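Local coordinates for erythrocyte membrane protein 1 (Plasmodium falciparum, PDB 6S8T) that probably mediates adhesion of infected erythrocytes to host cell-surface receptors, here represented by its ICAM-1-binding DBLbeta domain, at residues R196-H201 with I291-R296; Y184-L189 with G284-D289; T94-G99 with I111-Q116. All coordinates share one frame; numbering follows the deposited sequence. Where two conformers were deposited one is given.

The three contacts sit near the middle of this helical Duffy-binding-like domain and share a network of buried charges. Interactions 1 and 2, with centres about 13 Å apart, meet where Arg296 NH1 forms a 2.8 Å salt bridge to Asp188 OD1. The other oxygen of that aspartate carries the link from interaction 2 to interaction 3: Asp188 OD2 lies 2.8 Å from Arg114 NH2, although the two centres are about 19 Å apart. Interactions 1 and 3, about 12 Å apart between centres, are tied by the salt bridge of Asp197 OD2 to Arg115 NH2 at 2.9 Å. Trp199 also packs on Ile111 and Gln116. Charged bridges thus join the three contacts through Asp188 and Asp197.

Interaction 1: residues R196-H201 with I291-R296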
loop_
_atom_site.group_PDB
_atom_site.type_symbol
_atom_site.label_atom_id
_atom_site.label_comp_id
_atom_site.label_asym_id
_atom_site.label_seq_id
_atom_site.Cartn_x
_atom_site.Cartn_y
_atom_site.Cartn_z
ATOM N N ARG A 196 -7.504 1.941 -10.207
ATOM C CA ARG A 196 -6.663 3.022 -9.709
ATOM C C ARG A 196 -5.214 2.606 -9.462
ATOM O O ARG A 196 -4.363 3.483 -9.268
ATOM C CB ARG A 196 -7.249 3.587 -8.406
ATOM C CG ARG A 196 -8.678 4.115 -8.529
ATOM C CD ARG A 196 -9.280 4.476 -7.173
ATOM N NE ARG A 196 -10.624 5.032 -7.318
ATOM C CZ ARG A 196 -11.316 5.603 -6.336
ATOM N NH1 ARG A 196 -12.530 6.083 -6.577
ATOM N NH2 ARG A 196 -10.798 5.699 -5.117
ATOM N N ASP A 197 -4.910 1.306 -9.467
ATOM C CA ASP A 197 -3.591 0.830 -9.059
ATOM C C ASP A 197 -2.499 1.330 -10.003
ATOM O O ASP A 197 -2.681 1.378 -11.222
ATOM C CB ASP A 197 -3.587 -0.702 -9.002
ATOM C CG ASP A 197 -2.227 -1.271 -8.636
ATOM O OD1 ASP A 197 -1.872 -1.252 -7.436
ATOM O OD2 ASP A 197 -1.514 -1.729 -9.553
ATOM N N LEU A 198 -1.343 1.683 -9.432
ATOM C CA LEU A 198 -0.281 2.360 -10.172
ATOM C C LEU A 198 0.777 1.430 -10.760
ATOM O O LEU A 198 1.637 1.907 -11.508
ATOM C CB LEU A 198 0.415 3.387 -9.274
ATOM C CG LEU A 198 -0.449 4.551 -8.790
ATOM C CD1 LEU A 198 0.305 5.366 -7.757
ATOM C CD2 LEU A 198 -0.870 5.419 -9.958
ATOM N N TRP A 199 0.757 0.136 -10.448
ATOM C CA TRP A 199 1.794 -0.772 -10.939
ATOM C C TRP A 199 1.465 -1.184 -12.371
ATOM O O TRP A 199 0.477 -1.886 -12.612
ATOM C CB TRP A 199 1.922 -1.999 -10.040
ATOM C CG TRP A 199 3.118 -2.853 -10.379
ATOM C CD1 TRP A 199 4.227 -2.467 -11.078
ATOM C CD2 TRP A 199 3.320 -4.234 -10.043
ATOM N NE1 TRP A 199 5.105 -3.516 -11.192
ATOM C CE2 TRP A 199 4.574 -4.612 -10.566
ATOM C CE3 TRP A 199 2.563 -5.185 -9.349
ATOM C CZ2 TRP A 199 5.088 -5.902 -10.419
ATOM C CZ3 TRP A 199 3.077 -6.464 -9.204
ATOM C CH2 TRP A 199 4.327 -6.811 -9.736
ATOM N N GLU A 200 2.291 -0.754 -13.322
ATOM C CA GLU A 200 2.133 -1.129 -14.721
ATOM C C GLU A 200 3.136 -2.227 -15.050
ATOM O O GLU A 200 4.351 -2.021 -14.950
ATOM C CB GLU A 200 2.311 0.079 -15.639
ATOM C CG GLU A 200 1.178 1.090 -15.515
ATOM C CD GLU A 200 1.332 2.276 -16.446
ATOM O OE1 GLU A 200 0.331 2.667 -17.086
ATOM O OE2 GLU A 200 2.452 2.817 -16.539
ATOM N N HIS A 201 2.620 -3.388 -15.435
ATOM C CA HIS A 201 3.438 -4.574 -15.634
ATOM C C HIS A 201 2.690 -5.494 -16.587
ATOM O O HIS A 201 1.493 -5.323 -16.830
ATOM C CB HIS A 201 3.734 -5.260 -14.297
ATOM C CG HIS A 201 4.758 -6.347 -14.385
ATOM N ND1 HIS A 201 4.421 -7.682 -14.464
ATOM C CD2 HIS A 201 6.111 -6.298 -14.405
ATOM C CE1 HIS A 201 5.523 -8.408 -14.532
ATOM N NE2 HIS A 201 6.561 -7.592 -14.497
ATOM N N ILE A 291 -7.838 6.187 1.003
ATOM C CA ILE A 291 -6.641 7.024 1.009
ATOM C C ILE A 291 -5.917 6.792 -0.312
ATOM O O ILE A 291 -5.696 5.634 -0.697
ATOM C CB ILE A 291 -5.743 6.707 2.216
ATOM C CG1 ILE A 291 -6.467 7.045 3.522
ATOM C CG2 ILE A 291 -4.420 7.451 2.113
ATOM C CD1 ILE A 291 -5.649 6.773 4.758
ATOM N N PRO A 292 -5.548 7.847 -1.043
ATOM C CA PRO A 292 -4.869 7.651 -2.333
ATOM C C PRO A 292 -3.655 6.734 -2.208
ATOM O O PRO A 292 -2.863 6.841 -1.270
ATOM C CB PRO A 292 -4.468 9.070 -2.735
ATOM C CG PRO A 292 -5.507 9.944 -2.083
ATOM C CD PRO A 292 -5.825 9.269 -0.771
ATOM N N GLN A 293 -3.518 5.829 -3.181
ATOM C CA GLN A 293 -2.493 4.788 -3.109
ATOM C C GLN A 293 -1.085 5.373 -3.030
ATOM O O GLN A 293 -0.220 4.815 -2.345
ATOM C CB GLN A 293 -2.624 3.850 -4.314
ATOM C CG GLN A 293 -1.633 2.681 -4.334
ATOM C CD GLN A 293 -1.909 1.706 -5.467
ATOM O OE1 GLN A 293 -1.651 2.002 -6.634
ATOM N NE2 GLN A 293 -2.443 0.540 -5.128
ATOM N N ARG A 294 -0.831 6.494 -3.711
ATOM C CA ARG A 294 0.502 7.088 -3.670
ATOM C C ARG A 294 0.876 7.528 -2.258
ATOM O O ARG A 294 2.059 7.532 -1.900
ATOM C CB ARG A 294 0.590 8.273 -4.638
ATOM C CG ARG A 294 2.003 8.817 -4.837
ATOM C CD ARG A 294 2.030 10.020 -5.775
ATOM N NE ARG A 294 1.536 9.703 -7.113
ATOM C CZ ARG A 294 2.289 9.219 -8.097
ATOM N NH1 ARG A 294 3.581 8.988 -7.897
ATOM N NH2 ARG A 294 1.747 8.963 -9.283
ATOM N N LEU A 295 -0.110 7.890 -1.437
ATOM C CA LEU A 295 0.188 8.260 -0.058
ATOM C C LEU A 295 0.339 7.036 0.837
ATOM O O LEU A 295 1.151 7.054 1.769
ATOM C CB LEU A 295 -0.898 9.189 0.494
ATOM C CG LEU A 295 -1.024 10.552 -0.212
ATOM C CD1 LEU A 295 -2.259 11.301 0.266
ATOM C CD2 LEU A 295 0.225 11.394 -0.001
ATOM N N ARG A 296 -0.425 5.968 0.576
ATOM C CA ARG A 296 -0.271 4.745 1.359
ATOM C C ARG A 296 1.122 4.158 1.174
ATOM O O ARG A 296 1.799 3.810 2.148
ATOM C CB ARG A 296 -1.342 3.720 0.976
ATOM C CG ARG A 296 -2.777 4.235 1.093
ATOM C CD ARG A 296 -3.806 3.101 1.016
ATOM N NE ARG A 296 -3.570 2.173 -0.090
ATOM C CZ ARG A 296 -4.214 2.197 -1.254
ATOM N NH1 ARG A 296 -3.922 1.300 -2.190
ATOM N NH2 ARG A 296 -5.147 3.114 -1.489
#
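An Asx turn at Asp197 gives the loop between helices 172-194 and 202-221 its shape, and Gln293, in the opening turn of helix 293-319, binds that turn through both ends of its amide. Within the loop, Asp197 OD2 accepts the backbone N of Trp199 at 3.1 Å, the donor standing well above the carboxylate plane. The other oxygen faces the helix: Gln293 NE2 donates to Asp197 OD1 over 3.0 Å, on the anti side of the carboxylate, and the bond is bent to 145°. One residue further along, Leu198 N donates to Gln293 OE1 over 2.8 Å and lies in the carbonyl plane of the amide. The carboxylate and amide planes stand 89° apart, nearly perpendicular. These two bonds fix the amide's rotation, with NE2 toward the acid and OE1 toward the main chain. The reach comes from an extended Gln293 side chain, its CG opposite the backbone N (chi1 -178°).

The Leu198 side chain packs beside the amide oxygen and against a guanidinium. Its CG lies 3.5 Å from Gln293 OE1, and its CD1 rests over one face of the Arg294 guanidinium, toward the rim, at 4.2 Å from NH2. The bend of the arginine chain brings the group round to the leucine, while its NE is engaged by Asp387.

Asp197 OD2 has a second, charged partner in Arg115 of helix 113-116, and Gln293 NE2 makes a further, probable hydrogen bond to Asp188 OD1 of helix 172-194. Helix 388-402 packs on Arg196, Pro292 and Leu295, so helices 113-116 and 388-402 are the neighbours of the loop and of the start of helix 293-319.

Interaction 2: residues Y184-L189 with G284-D289; sequences YSFADL and GTPLDD
The carboxylate of Asp289 lies against the ring of Phe186 and is gripped through both oxygens from helix 246-268: OD1 by Arg257 in a salt bridge, OD2 by the indole NE1 of Trp253. These partners would be expected to favour the charged form of the acid, even though it rests on an aromatic side chain. Asp289 CG sits between its own backbone N and carbonyl carbon (chi1 52°), a turn that lays the carboxylate beside the ring.

Phe186 makes the broader packing. Its CG lies opposite the backbone N (chi1 165°), which carries the ring out from helix 172-194 to the loop. Both CE2 and CZ meet the acid: Phe186 CE2 comes within 3.6 Å of Asp289 CG, and Phe186 CZ lies 3.9 Å from Asp289 OD2, the ring and carboxylate planes inclined by 55°. On the same ring, Phe186 CD2 packs against Pro286 CG at 3.9 Å, and Phe186 CZ also reaches Thr285 CG2 at 4.2 Å.

Ala187, the next residue of the helix, marks the closest backbone approach, with its CA only 4.1 Å from Asp289 CA. Ala187 CB fills the gap at this point, 3.7 Å from the carbonyl O of Asp288 and 4.0 Å from Asp288 CB. The Asp288 carboxylate itself turns to Arg183.

Phe186 and Ala187 are thus the helical residues that meet the loop. Helix 246-268 adds Trp261, edge-to-face with Phe186, and His258, bonded to Thr285 OG1. The loop 284-289 is packed between helices 172-194 and 246-268 before the chain enters helix 293-319.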
loop_
_atom_site.group_PDB
_atom_site.type_symbol
_atom_site.label_atom_id
_atom_site.label_comp_id
_atom_site.label_asym_id
_atom_site.label_seq_id
_atom_site.Cartn_x
_atom_site.Cartn_y
_atom_site.Cartn_z
ATOM N N TYR A 184 -3.122 -2.664 4.089
ATOM C CA TYR A 184 -2.567 -2.190 2.824
ATOM C C TYR A 184 -2.967 -3.098 1.665
ATOM O O TYR A 184 -3.234 -2.618 0.557
ATOM C CB TYR A 184 -1.042 -2.099 2.916
ATOM C CG TYR A 184 -0.517 -1.042 3.865
ATOM C CD1 TYR A 184 -1.155 0.188 3.991
ATOM C CD2 TYR A 184 0.626 -1.273 4.630
ATOM C CE1 TYR A 184 -0.672 1.159 4.852
ATOM C CE2 TYR A 184 1.114 -0.310 5.497
ATOM C CZ TYR A 184 0.460 0.905 5.602
ATOM O OH TYR A 184 0.938 1.871 6.458
ATOM N N SER A 185 -2.998 -4.416 1.894
ATOM C CA SER A 185 -3.373 -5.345 0.831
ATOM C C SER A 185 -4.853 -5.231 0.492
ATOM O O SER A 185 -5.240 -5.341 -0.677
ATOM C CB SER A 185 -3.032 -6.778 1.239
ATOM O OG SER A 185 -3.679 -7.714 0.390
ATOM N N PHE A 186 -5.699 -5.028 1.506
ATOM C CA PHE A 186 -7.119 -4.790 1.257
ATOM C C PHE A 186 -7.322 -3.525 0.427
ATOM O O PHE A 186 -8.185 -3.483 -0.457
ATOM C CB PHE A 186 -7.869 -4.696 2.589
ATOM C CG PHE A 186 -9.256 -4.108 2.486
ATOM C CD1 PHE A 186 -10.315 -4.862 2.002
ATOM C CD2 PHE A 186 -9.503 -2.808 2.906
ATOM C CE1 PHE A 186 -11.595 -4.322 1.920
ATOM C CE2 PHE A 186 -10.780 -2.262 2.826
ATOM C CZ PHE A 186 -11.826 -3.022 2.334
ATOM N N ALA A 187 -6.519 -2.491 0.684
ATOM C CA ALA A 187 -6.670 -1.245 -0.061
ATOM C C ALA A 187 -6.135 -1.381 -1.482
ATOM O O ALA A 187 -6.737 -0.858 -2.428
ATOM C CB ALA A 187 -5.969 -0.106 0.675
ATOM N N ASP A 188 -5.007 -2.082 -1.650
ATOM C CA ASP A 188 -4.463 -2.319 -2.986
ATOM C C ASP A 188 -5.435 -3.113 -3.848
ATOM O O ASP A 188 -5.583 -2.834 -5.043
ATOM C CB ASP A 188 -3.121 -3.053 -2.891
ATOM C CG ASP A 188 -1.977 -2.142 -2.467
ATOM O OD1 ASP A 188 -2.168 -0.902 -2.416
ATOM O OD2 ASP A 188 -0.881 -2.668 -2.182
ATOM N N LEU A 189 -6.104 -4.113 -3.262
ATOM C CA LEU A 189 -7.025 -4.940 -4.036
ATOM C C LEU A 189 -8.225 -4.129 -4.512
ATOM O O LEU A 189 -8.699 -4.315 -5.637
ATOM C CB LEU A 189 -7.472 -6.146 -3.207
ATOM C CG LEU A 189 -8.328 -7.219 -3.884
ATOM C CD1 LEU A 189 -7.672 -7.728 -5.162
ATOM C CD2 LEU A 189 -8.589 -8.381 -2.925
ATOM N N GLY A 284 -15.918 -4.346 12.235
ATOM C CA GLY A 284 -15.778 -3.170 11.400
ATOM C C GLY A 284 -15.035 -3.422 10.102
ATOM O O GLY A 284 -14.564 -4.523 9.801
ATOM N N THR A 285 -14.932 -2.352 9.312
ATOM C CA THR A 285 -14.227 -2.365 8.037
ATOM C C THR A 285 -13.270 -1.178 8.000
ATOM O O THR A 285 -13.682 -0.043 8.294
ATOM C CB THR A 285 -15.206 -2.293 6.858
ATOM O OG1 THR A 285 -16.190 -3.326 6.986
ATOM C CG2 THR A 285 -14.468 -2.462 5.537
ATOM N N PRO A 286 -12.003 -1.387 7.649
ATOM C CA PRO A 286 -11.054 -0.271 7.612
ATOM C C PRO A 286 -11.341 0.677 6.458
ATOM O O PRO A 286 -12.020 0.336 5.487
ATOM C CB PRO A 286 -9.698 -0.964 7.439
ATOM C CG PRO A 286 -10.024 -2.255 6.775
ATOM C CD PRO A 286 -11.357 -2.671 7.328
ATOM N N LEU A 287 -10.800 1.890 6.579
ATOM C CA LEU A 287 -11.016 2.948 5.599
ATOM C C LEU A 287 -9.782 3.211 4.744
ATOM O O LEU A 287 -9.716 4.240 4.060
ATOM C CB LEU A 287 -11.459 4.230 6.303
ATOM C CG LEU A 287 -12.844 4.194 6.951
ATOM C CD1 LEU A 287 -13.070 5.438 7.793
ATOM C CD2 LEU A 287 -13.923 4.061 5.888
ATOM N N ASP A 288 -8.807 2.298 4.764
ATOM C CA ASP A 288 -7.574 2.503 4.008
ATOM C C ASP A 288 -7.834 2.588 2.508
ATOM O O ASP A 288 -7.088 3.261 1.786
ATOM C CB ASP A 288 -6.583 1.375 4.311
ATOM C CG ASP A 288 -6.218 1.287 5.792
ATOM O OD1 ASP A 288 -7.109 0.992 6.618
ATOM O OD2 ASP A 288 -5.034 1.507 6.127
ATOM N N ASP A 289 -8.880 1.923 2.018
ATOM C CA ASP A 289 -9.153 1.927 0.585
ATOM C C ASP A 289 -9.650 3.277 0.061
ATOM O O ASP A 289 -9.882 3.390 -1.148
ATOM C CB ASP A 289 -10.157 0.823 0.237
ATOM C CG ASP A 289 -11.415 0.874 1.090
ATOM O OD1 ASP A 289 -11.338 1.313 2.259
ATOM O OD2 ASP A 289 -12.484 0.456 0.588
#

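Interaction 3: residues T94-G99 with I111-Q116; sequences TEWKIG and IPPRRQ
Trp96, Ile111 and Pro113 carry this contact, and the indole of Trp96 is its centre. Two successive prolines lie over the same face of that ring system. Pro113 CD sits above the five-membered ring, 3.3 Å from its centroid and 16° off the ring normal, while Pro112 CA sits above the six-membered ring, 3.5 Å from the centroid and 11° off. Both are CH-pi contacts made by C-H groups next to the proline nitrogen or carbonyl, which are relatively acidic and so well matched to an electron-rich indole. The fit is close, with Trp96 NE1 at 3.2 Å from Pro113 CD. Beside the CZ3 corner of the ring, Pro112 CG lies 3.5 Å from Trp96 CZ3. The indole is turned to meet them by a first torsion that puts CG opposite the carbonyl carbon. Thr94 extends the apolar patch, its methyl CG2 lying 3.9 Å from Pro113 CG.

Next to the tryptophan the main chains come together as a short, weakly bonded antiparallel pair, strands 97-98 and 110-111, in a domain that is otherwise helices joined by loops. Ile111 N donates to Lys97 O over 3.1 Å in a nearly straight bond (173°). Pro112 then takes the N-cap position and Pro113 opens helix 113-116, so the residues whose C-H groups lie over Trp96 are also those that turn the chain from strand to helix.

Ile111 packs alongside the first strand and its continuation: its CG1 lies 3.9 Å from Gly99 N. Beyond the two segments its side chain meets Trp199 and Trp297. Trp96 in turn stands edge-to-face with Trp301 of helix 293-319, and its backbone O accepts a hydrogen bond from Gln357 of helix 335-372.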
loop_
_atom_site.group_PDB
_atom_site.type_symbol
_atom_site.label_atom_id
_atom_site.label_comp_id
_atom_site.label_asym_id
_atom_site.label_seq_id
_atom_site.Cartn_x
_atom_site.Cartn_y
_atom_site.Cartn_z
ATOM N N THR A 94 15.125 -5.071 1.646
ATOM C CA THR A 94 14.791 -5.259 0.239
ATOM C C THR A 94 14.555 -3.913 -0.434
ATOM O O THR A 94 13.737 -3.110 0.025
ATOM C CB THR A 94 13.550 -6.145 0.096
ATOM O OG1 THR A 94 13.825 -7.455 0.613
ATOM C CG2 THR A 94 13.140 -6.260 -1.366
ATOM N N GLU A 95 15.274 -3.668 -1.527
ATOM C CA GLU A 95 15.210 -2.383 -2.210
ATOM C C GLU A 95 13.964 -2.303 -3.086
ATOM O O GLU A 95 13.705 -3.193 -3.902
ATOM C CB GLU A 95 16.470 -2.170 -3.049
ATOM C CG GLU A 95 17.754 -2.123 -2.226
ATOM C CD GLU A 95 19.013 -2.222 -3.076
ATOM O OE1 GLU A 95 18.902 -2.518 -4.284
ATOM O OE2 GLU A 95 20.117 -2.008 -2.530
ATOM N N TRP A 96 13.191 -1.237 -2.910
ATOM C CA TRP A 96 12.022 -1.015 -3.752
ATOM C C TRP A 96 12.462 -0.615 -5.153
ATOM O O TRP A 96 13.395 0.175 -5.327
ATOM C CB TRP A 96 11.120 0.074 -3.160
ATOM C CG TRP A 96 10.540 -0.245 -1.802
ATOM C CD1 TRP A 96 11.102 -1.015 -0.820
ATOM C CD2 TRP A 96 9.279 0.202 -1.285
ATOM N NE1 TRP A 96 10.270 -1.070 0.274
ATOM C CE2 TRP A 96 9.145 -0.331 0.013
ATOM C CE3 TRP A 96 8.252 1.005 -1.794
ATOM C CZ2 TRP A 96 8.024 -0.095 0.804
ATOM C CZ3 TRP A 96 7.144 1.244 -1.005
ATOM C CH2 TRP A 96 7.037 0.692 0.279
ATOM N N LYS A 97 11.794 -1.163 -6.163
ATOM C CA LYS A 97 12.139 -0.850 -7.537
ATOM C C LYS A 97 10.984 -0.138 -8.228
ATOM O O LYS A 97 9.824 -0.228 -7.823
ATOM C CB LYS A 97 12.536 -2.105 -8.328
ATOM C CG LYS A 97 13.549 -1.817 -9.437
ATOM C CD LYS A 97 14.385 -3.042 -9.778
ATOM C CE LYS A 97 15.701 -2.653 -10.447
ATOM N NZ LYS A 97 16.883 -2.997 -9.602
ATOM N N ILE A 98 11.340 0.579 -9.285
ATOM C CA ILE A 98 10.399 1.392 -10.040
ATOM C C ILE A 98 9.533 0.500 -10.924
ATOM O O ILE A 98 9.934 -0.591 -11.341
ATOM C CB ILE A 98 11.167 2.446 -10.866
ATOM C CG1 ILE A 98 12.164 3.200 -9.975
ATOM C CG2 ILE A 98 10.221 3.424 -11.540
ATOM C CD1 ILE A 98 13.581 2.623 -9.969
ATOM N N GLY A 99 8.317 0.967 -11.201
ATOM C CA GLY A 99 7.450 0.241 -12.108
ATOM C C GLY A 99 8.046 0.136 -13.499
ATOM O O GLY A 99 8.787 1.010 -13.959
ATOM N N ILE A 111 7.455 0.613 -6.040
ATOM C CA ILE A 111 6.511 -0.466 -5.753
ATOM C C ILE A 111 6.888 -1.140 -4.439
ATOM O O ILE A 111 8.027 -1.608 -4.293
ATOM C CB ILE A 111 6.484 -1.492 -6.899
ATOM C CG1 ILE A 111 6.365 -0.791 -8.255
ATOM C CG2 ILE A 111 5.353 -2.488 -6.697
ATOM C CD1 ILE A 111 5.100 0.031 -8.415
ATOM N N PRO A 112 5.986 -1.217 -3.464
ATOM C CA PRO A 112 6.286 -1.951 -2.223
ATOM C C PRO A 112 6.493 -3.428 -2.506
ATOM O O PRO A 112 5.763 -4.016 -3.317
ATOM C CB PRO A 112 5.036 -1.724 -1.357
ATOM C CG PRO A 112 4.328 -0.533 -1.984
ATOM C CD PRO A 112 4.648 -0.600 -3.444
ATOM N N PRO A 113 7.481 -4.059 -1.867
ATOM C CA PRO A 113 7.654 -5.513 -2.043
ATOM C C PRO A 113 6.412 -6.316 -1.698
ATOM O O PRO A 113 6.152 -7.341 -2.342
ATOM C CB PRO A 113 8.819 -5.844 -1.101
ATOM C CG PRO A 113 9.600 -4.578 -1.015
ATOM C CD PRO A 113 8.581 -3.462 -1.092
ATOM N N ARG A 114 5.638 -5.883 -0.698
ATOM C CA ARG A 114 4.377 -6.554 -0.398
ATOM C C ARG A 114 3.443 -6.527 -1.603
ATOM O O ARG A 114 2.815 -7.539 -1.935
ATOM C CB ARG A 114 3.710 -5.900 0.811
ATOM C CG ARG A 114 2.298 -6.391 1.086
ATOM C CD ARG A 114 1.538 -5.406 1.957
ATOM N NE ARG A 114 1.596 -4.058 1.399
ATOM C CZ ARG A 114 0.816 -3.624 0.413
ATOM N NH1 ARG A 114 0.944 -2.382 -0.039
ATOM N NH2 ARG A 114 -0.090 -4.432 -0.120
ATOM N N ARG A 115 3.353 -5.374 -2.276
ATOM C CA ARG A 115 2.479 -5.242 -3.440
ATOM C C ARG A 115 2.993 -6.054 -4.621
ATOM O O ARG A 115 2.209 -6.710 -5.318
ATOM C CB ARG A 115 2.348 -3.766 -3.826
ATOM C CG ARG A 115 1.716 -3.514 -5.197
ATOM C CD ARG A 115 0.225 -3.820 -5.193
ATOM N NE ARG A 115 -0.380 -3.680 -6.520
ATOM C CZ ARG A 115 -0.500 -4.676 -7.395
ATOM N NH1 ARG A 115 -0.050 -5.886 -7.088
ATOM N NH2 ARG A 115 -1.066 -4.463 -8.575
ATOM N N GLN A 116 4.305 -6.018 -4.864
ATOM C CA GLN A 116 4.866 -6.702 -6.026
ATOM C C GLN A 116 4.599 -8.203 -5.982
ATOM O O GLN A 116 4.353 -8.825 -7.022
ATOM C CB GLN A 116 6.366 -6.428 -6.118
ATOM C CG GLN A 116 7.061 -7.167 -7.244
ATOM C CD GLN A 116 8.503 -6.746 -7.402
ATOM O OE1 GLN A 116 8.846 -5.582 -7.198
ATOM N NE2 GLN A 116 9.363 -7.694 -7.760
#